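Local coordinates for protein guanine nucleotide exchange factor p115rhogef (PDB 1IAP) that probably activates Rho GTPases by nucleotide exchange and, through its N-terminal RGS-like domain, probably binds activated G-alpha subunits of the G12/13 class, at residues F58-S61 against F62-T66; Q99-V102 against Q103-V107; S144-A147 against R148-V152. All coordinates share one frame; numbering follows the deposited sequence.

Contacts 1 and 2 touch each other; contact 3 stands apart. In contact 1, Leu63 and Phe58 turn into the interior, where Val101 of contact 2 meets both: Leu63 CD2 lies 3.7 Å from Val101 CG2, and Phe58 CZ lies 4.1 Å from Val101 CG1. Helix 48-63 and helix 91-103 are thus joined close to where each gives way to a turn or loop. The centres of contacts 1 and 2 are about 15 Å apart. Contact 3, in helix 142-162, lies on the opposite side of the chain's centre, about 33 Å from contact 1 and 30 Å from contact 2, centre to centre. It touches neither. All three belong to the RGS-like domain.

Contact 1: F58-S61 against F62-T66; sequences FYHS and FLEKT
This is a local contact within one chain stretch, where the last turns of helix 48-63 run into the loop that follows. Tyr59 O receives two backbone bonds, from Leu63 N at 2.9 Å and from Glu64 N at 3.0 Å. The i to i+4 bond and the i to i+5 bond therefore share one acceptor, and the helix widens into a pi-type turn. One turn face is polar. His60 ND1 donates to Glu64 OE1 at 3.1 Å, nearly straight at 166°. The carboxylate oxygen lies in the plane of the imidazole, at its edge, but the nitrogen meets the carboxylate from above its plane. Glu64 CG is anti to the backbone N (chi1 -176°), and the extended chain carries the carboxylate back to His60. A water donates to both Glu64 OE1 and His60 O, so Glu64 OE1 takes two bonds, from ND1 and from the water. The bond to ND1 helps set the turn of the imidazole, and Tyr59 CD2 lies over the centre of one of its faces. In this all-helical RGS-like domain, the other side of the helix faces the core. Phe58 and Phe62 meet there through their CD1 atoms, 3.7 Å apart, with ring planes inclined at 58°. Leu63 CD1 reaches Phe58 CE2 at 3.7 Å. Leu63 CB lies against Tyr59 CD1 at 3.9 Å. Ser61 CB sits over one face of the Phe62 ring, 4.0 Å from its centroid, in a CH-pi contact. Helix 32-43 packs on Phe58 and Phe62 through Cys36, and His39 of that helix meets the Phe62 ring edge-to-face. Leu81 of helix 75-81 touches both Tyr59 and Leu63.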
# COMPACT_ATOMS: atom_id res chain seq x y z
N PHE A 58 4.95 7.48 -8.92
CA PHE A 58 5.53 6.38 -8.16
C PHE A 58 7.01 6.67 -7.96
O PHE A 58 7.55 6.45 -6.87
CB PHE A 58 5.33 5.07 -8.94
CG PHE A 58 5.99 3.87 -8.33
CD1 PHE A 58 5.28 3.05 -7.45
CD2 PHE A 58 7.29 3.50 -8.68
CE1 PHE A 58 5.85 1.89 -6.93
CE2 PHE A 58 7.87 2.34 -8.17
CZ PHE A 58 7.15 1.53 -7.29
N TYR A 59 7.67 7.18 -9.00
CA TYR A 59 9.08 7.54 -8.92
C TYR A 59 9.29 8.64 -7.89
O TYR A 59 10.12 8.50 -6.98
CB TYR A 59 9.60 8.00 -10.29
CG TYR A 59 10.97 8.62 -10.24
CD1 TYR A 59 12.13 7.83 -10.21
CD2 TYR A 59 11.12 10.01 -10.19
CE1 TYR A 59 13.39 8.41 -10.12
CE2 TYR A 59 12.38 10.59 -10.10
CZ TYR A 59 13.51 9.80 -10.06
OH TYR A 59 14.75 10.39 -9.97
N HIS A 60 8.53 9.72 -8.00
CA HIS A 60 8.66 10.84 -7.09
C HIS A 60 8.32 10.53 -5.63
O HIS A 60 8.88 11.12 -4.72
CB HIS A 60 7.84 12.03 -7.59
CG HIS A 60 8.38 12.65 -8.84
ND1 HIS A 60 9.60 13.29 -8.88
CD2 HIS A 60 7.89 12.71 -10.10
CE1 HIS A 60 9.84 13.71 -10.12
NE2 HIS A 60 8.81 13.36 -10.87
N SER A 61 7.43 9.56 -5.43
CA SER A 61 7.01 9.17 -4.09
C SER A 61 7.90 8.14 -3.39
O SER A 61 8.11 8.23 -2.17
CB SER A 61 5.58 8.62 -4.12
OG SER A 61 4.64 9.64 -4.41
N PHE A 62 8.44 7.18 -4.14
CA PHE A 62 9.23 6.11 -3.54
C PHE A 62 10.67 5.91 -3.97
O PHE A 62 11.44 5.27 -3.25
CB PHE A 62 8.50 4.77 -3.73
CG PHE A 62 7.06 4.80 -3.32
CD1 PHE A 62 6.06 4.82 -4.28
CD2 PHE A 62 6.70 4.80 -1.98
CE1 PHE A 62 4.71 4.85 -3.92
CE2 PHE A 62 5.36 4.83 -1.60
CZ PHE A 62 4.37 4.85 -2.57
N LEU A 63 11.04 6.44 -5.13
CA LEU A 63 12.39 6.22 -5.65
C LEU A 63 13.35 7.41 -5.66
O LEU A 63 14.57 7.22 -5.55
CB LEU A 63 12.29 5.58 -7.04
CG LEU A 63 11.28 4.43 -7.20
CD1 LEU A 63 11.20 3.96 -8.66
CD2 LEU A 63 11.65 3.27 -6.29
N GLU A 64 12.82 8.62 -5.78
CA GLU A 64 13.66 9.81 -5.81
C GLU A 64 14.36 10.12 -4.48
O GLU A 64 13.79 9.90 -3.41
CB GLU A 64 12.85 11.02 -6.29
CG GLU A 64 13.67 12.29 -6.43
CD GLU A 64 12.96 13.34 -7.25
OE1 GLU A 64 11.85 13.75 -6.86
OE2 GLU A 64 13.53 13.75 -8.28
N LYS A 65 15.58 10.64 -4.57
CA LYS A 65 16.41 10.99 -3.42
C LYS A 65 15.71 11.70 -2.26
O LYS A 65 15.87 11.32 -1.10
CB LYS A 65 17.60 11.83 -3.88
CG LYS A 65 18.58 12.21 -2.77
CD LYS A 65 19.52 13.33 -3.20
CE LYS A 65 20.32 12.96 -4.45
NZ LYS A 65 21.22 14.06 -4.89
N THR A 66 14.95 12.75 -2.57
CA THR A 66 14.27 13.51 -1.52
C THR A 66 12.89 12.98 -1.11
O THR A 66 12.25 13.56 -0.24
CB THR A 66 14.11 15.00 -1.91
OG1 THR A 66 13.22 15.12 -3.03
CG2 THR A 66 15.46 15.61 -2.28
O HOH W 1 10.14 13.61 -4.60

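Contact 2: Q99-V102 against Q103-V107; sequences QEVV and QSQQV
Ser104 and Gln105 fold back on Val101 where helix 91-103 ends and the chain turns into helix 106-121. Ser104 OG donates to Val101 O at 2.6 Å. Its chi1 of 58° sets OG between the backbone N and the carbonyl carbon, from where it reaches back to that oxygen. Gln105 bends at chi2 (-59°), which brings NE2 to the same oxygen in a weak bond of 3.4 Å. NE2 also bonds weakly to Pro72 O. This side is the packed one: Val101 is buried against Cys36, Phe58 and Leu63, and Gln105 lies against Pro33 and Cys37 of helix 32-43. Val102 packs on Ala40 of the same helix, but its CG1 also runs beside the looser Gln106, 3.7 Å from Gln106 OE1. Gln99, Gln103 and Gln106 are exposed. A type I beta turn from Gln103 to Gln106 makes the link to the next helix. Gln105 N bonds to Val102 O at 3.1 Å, while the bond from Gln106 N to that oxygen is weak. The Ser104 hydroxyl, with a weak addition from Gln105, probably compensates the Val101 carbonyl as the regular helix pattern breaks off.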
# COMPACT_ATOMS: atom_id res chain seq x y z
N GLN A 99 9.04 -4.09 -11.20
CA GLN A 99 9.23 -5.44 -10.67
C GLN A 99 10.49 -5.59 -9.82
O GLN A 99 10.47 -6.27 -8.79
CB GLN A 99 9.23 -6.48 -11.80
CG GLN A 99 7.97 -6.51 -12.66
CD GLN A 99 6.70 -6.90 -11.90
OE1 GLN A 99 6.58 -6.67 -10.70
NE2 GLN A 99 5.75 -7.48 -12.62
N GLU A 100 11.58 -4.95 -10.23
CA GLU A 100 12.84 -5.00 -9.49
C GLU A 100 12.72 -4.25 -8.16
O GLU A 100 13.28 -4.67 -7.15
CB GLU A 100 13.99 -4.42 -10.30
CG GLU A 100 14.48 -5.31 -11.43
CD GLU A 100 15.75 -4.78 -12.09
OE1 GLU A 100 16.82 -4.81 -11.44
OE2 GLU A 100 15.67 -4.33 -13.25
N VAL A 101 12.00 -3.14 -8.19
CA VAL A 101 11.79 -2.35 -6.98
C VAL A 101 10.91 -3.13 -6.01
O VAL A 101 11.20 -3.20 -4.82
CB VAL A 101 11.13 -0.99 -7.30
CG1 VAL A 101 10.58 -0.36 -6.01
CG2 VAL A 101 12.14 -0.04 -7.95
N VAL A 102 9.84 -3.73 -6.54
CA VAL A 102 8.91 -4.51 -5.73
C VAL A 102 9.60 -5.73 -5.13
O VAL A 102 9.39 -6.06 -3.97
CB VAL A 102 7.68 -4.97 -6.55
CG1 VAL A 102 6.82 -5.95 -5.75
CG2 VAL A 102 6.84 -3.77 -6.95
N GLN A 103 10.46 -6.37 -5.92
CA GLN A 103 11.18 -7.56 -5.46
C GLN A 103 12.04 -7.22 -4.24
O GLN A 103 12.07 -7.98 -3.27
CB GLN A 103 12.03 -8.13 -6.60
CG GLN A 103 12.43 -9.59 -6.42
CD GLN A 103 13.57 -9.79 -5.45
OE1 GLN A 103 13.51 -10.63 -4.55
NE2 GLN A 103 14.64 -9.01 -5.62
N SER A 104 12.70 -6.07 -4.29
CA SER A 104 13.57 -5.62 -3.20
C SER A 104 12.84 -5.19 -1.91
O SER A 104 13.49 -4.87 -0.91
CB SER A 104 14.48 -4.49 -3.68
OG SER A 104 13.72 -3.40 -4.17
N GLN A 105 11.51 -5.16 -1.95
CA GLN A 105 10.73 -4.77 -0.77
C GLN A 105 10.10 -5.99 -0.10
O GLN A 105 9.62 -5.90 1.03
CB GLN A 105 9.60 -3.79 -1.15
CG GLN A 105 10.01 -2.61 -2.00
CD GLN A 105 11.06 -1.73 -1.35
OE1 GLN A 105 10.90 -1.31 -0.20
NE2 GLN A 105 12.13 -1.44 -2.09
N GLN A 106 10.10 -7.12 -0.80
CA GLN A 106 9.51 -8.36 -0.29
C GLN A 106 9.94 -8.78 1.12
O GLN A 106 9.11 -9.21 1.91
CB GLN A 106 9.72 -9.52 -1.27
CG GLN A 106 8.95 -9.37 -2.58
CD GLN A 106 7.45 -9.22 -2.37
OE1 GLN A 106 6.85 -8.25 -2.82
NE2 GLN A 106 6.85 -10.18 -1.67
N VAL A 107 11.23 -8.65 1.43
CA VAL A 107 11.73 -9.02 2.75
C VAL A 107 11.10 -8.18 3.87
O VAL A 107 10.57 -8.73 4.83
CB VAL A 107 13.28 -8.93 2.83
CG1 VAL A 107 13.75 -9.09 4.28
CG2 VAL A 107 13.90 -10.02 1.97

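Contact 3: S144-A147 against R148-V152; sequences SYEA and RERHV
Regular i to i+4 bonds run through these turns of helix 142-162, among them Glu149 N to Tyr145 O at 3.0 Å and Arg150 N to Glu146 O at 3.1 Å. Tyr145 and Glu149 also meet through their side chains. Glu149 CG lies over one face of the Tyr145 ring, 4.1 Å from its centroid, as a CH-pi contact offset toward the rim. The carboxylate is turned only 18° from the ring plane. With chi1 at 177° the Tyr145 ring swings beside its own carbonyl carbon, where the Glu149 chain crosses it at a slant. One water bridges Tyr145 OH and Glu149 OE2, which also forms a salt bridge with Arg14. In the all-helical RGS-like fold, Glu149 faces helix 15-28 through Pro15, and Tyr145 touches Leu134 of helix 128-135. A second water donates to Glu146 O and to Glu149 OE1. One residue further on, Glu146 and Arg150 lie side by side and point the same way. Glu146 OE1 and Arg150 NH2 make a long salt bridge of 3.8 Å, with carboxylate and guanidinium planes 70° apart. Arg150 NE also bonds to Leu188 O, which helps hold the guanidinium in place.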
# COMPACT_ATOMS: atom_id res chain seq x y z
N SER A 144 -22.05 -8.32 -2.66
CA SER A 144 -22.63 -7.73 -1.47
C SER A 144 -21.60 -7.77 -0.34
O SER A 144 -21.56 -6.87 0.49
CB SER A 144 -23.90 -8.47 -1.05
OG SER A 144 -23.62 -9.78 -0.59
N TYR A 145 -20.79 -8.83 -0.30
CA TYR A 145 -19.77 -8.94 0.73
C TYR A 145 -18.69 -7.89 0.48
O TYR A 145 -18.23 -7.23 1.41
CB TYR A 145 -19.12 -10.33 0.75
CG TYR A 145 -18.01 -10.41 1.78
CD1 TYR A 145 -16.71 -10.72 1.41
CD2 TYR A 145 -18.26 -10.15 3.13
CE1 TYR A 145 -15.67 -10.76 2.36
CE2 TYR A 145 -17.24 -10.19 4.09
CZ TYR A 145 -15.95 -10.50 3.69
OH TYR A 145 -14.94 -10.53 4.63
N GLU A 146 -18.29 -7.77 -0.78
CA GLU A 146 -17.28 -6.79 -1.15
C GLU A 146 -17.73 -5.39 -0.78
O GLU A 146 -16.93 -4.58 -0.33
CB GLU A 146 -16.97 -6.87 -2.65
CG GLU A 146 -16.20 -8.12 -3.04
CD GLU A 146 -15.98 -8.24 -4.54
OE1 GLU A 146 -16.69 -7.55 -5.31
OE2 GLU A 146 -15.11 -9.03 -4.95
N ALA A 147 -19.03 -5.12 -0.91
CA ALA A 147 -19.59 -3.81 -0.57
C ALA A 147 -19.43 -3.56 0.94
O ALA A 147 -19.12 -2.44 1.35
CB ALA A 147 -21.05 -3.71 -0.98
N ARG A 148 -19.66 -4.60 1.74
CA ARG A 148 -19.52 -4.49 3.20
C ARG A 148 -18.07 -4.18 3.58
O ARG A 148 -17.82 -3.39 4.49
CB ARG A 148 -19.97 -5.79 3.90
CG ARG A 148 -21.47 -5.95 4.02
CD ARG A 148 -21.82 -7.19 4.83
NE ARG A 148 -23.25 -7.28 5.14
CZ ARG A 148 -24.19 -7.68 4.29
NH1 ARG A 148 -23.87 -8.03 3.05
NH2 ARG A 148 -25.45 -7.75 4.68
N GLU A 149 -17.13 -4.81 2.87
CA GLU A 149 -15.71 -4.60 3.12
C GLU A 149 -15.34 -3.14 2.87
O GLU A 149 -14.67 -2.52 3.70
CB GLU A 149 -14.85 -5.46 2.19
CG GLU A 149 -14.94 -6.95 2.39
CD GLU A 149 -13.92 -7.68 1.53
OE1 GLU A 149 -14.13 -7.76 0.31
OE2 GLU A 149 -12.90 -8.14 2.07
N ARG A 150 -15.79 -2.60 1.74
CA ARG A 150 -15.51 -1.20 1.40
C ARG A 150 -16.11 -0.23 2.41
O ARG A 150 -15.53 0.81 2.69
CB ARG A 150 -16.05 -0.86 -0.00
CG ARG A 150 -15.48 -1.70 -1.12
CD ARG A 150 -15.93 -1.17 -2.47
NE ARG A 150 -15.63 -2.12 -3.54
CZ ARG A 150 -16.53 -2.93 -4.09
NH1 ARG A 150 -17.79 -2.90 -3.68
NH2 ARG A 150 -16.17 -3.78 -5.04
N HIS A 151 -17.27 -0.58 2.97
CA HIS A 151 -17.92 0.28 3.96
C HIS A 151 -17.06 0.39 5.21
O HIS A 151 -16.82 1.48 5.72
CB HIS A 151 -19.30 -0.28 4.33
CG HIS A 151 -20.08 0.60 5.26
ND1 HIS A 151 -20.21 0.33 6.60
CD2 HIS A 151 -20.78 1.74 5.03
CE1 HIS A 151 -20.95 1.27 7.17
NE2 HIS A 151 -21.31 2.13 6.24
N VAL A 152 -16.60 -0.76 5.70
CA VAL A 152 -15.76 -0.84 6.89
C VAL A 152 -14.44 -0.11 6.66
O VAL A 152 -13.99 0.67 7.50
CB VAL A 152 -15.49 -2.32 7.27
CG1 VAL A 152 -14.39 -2.42 8.34
CG2 VAL A 152 -16.78 -2.96 7.77
O HOH W 2 -12.28 -10.54 3.58
O HOH W 3 -14.32 -5.15 -1.53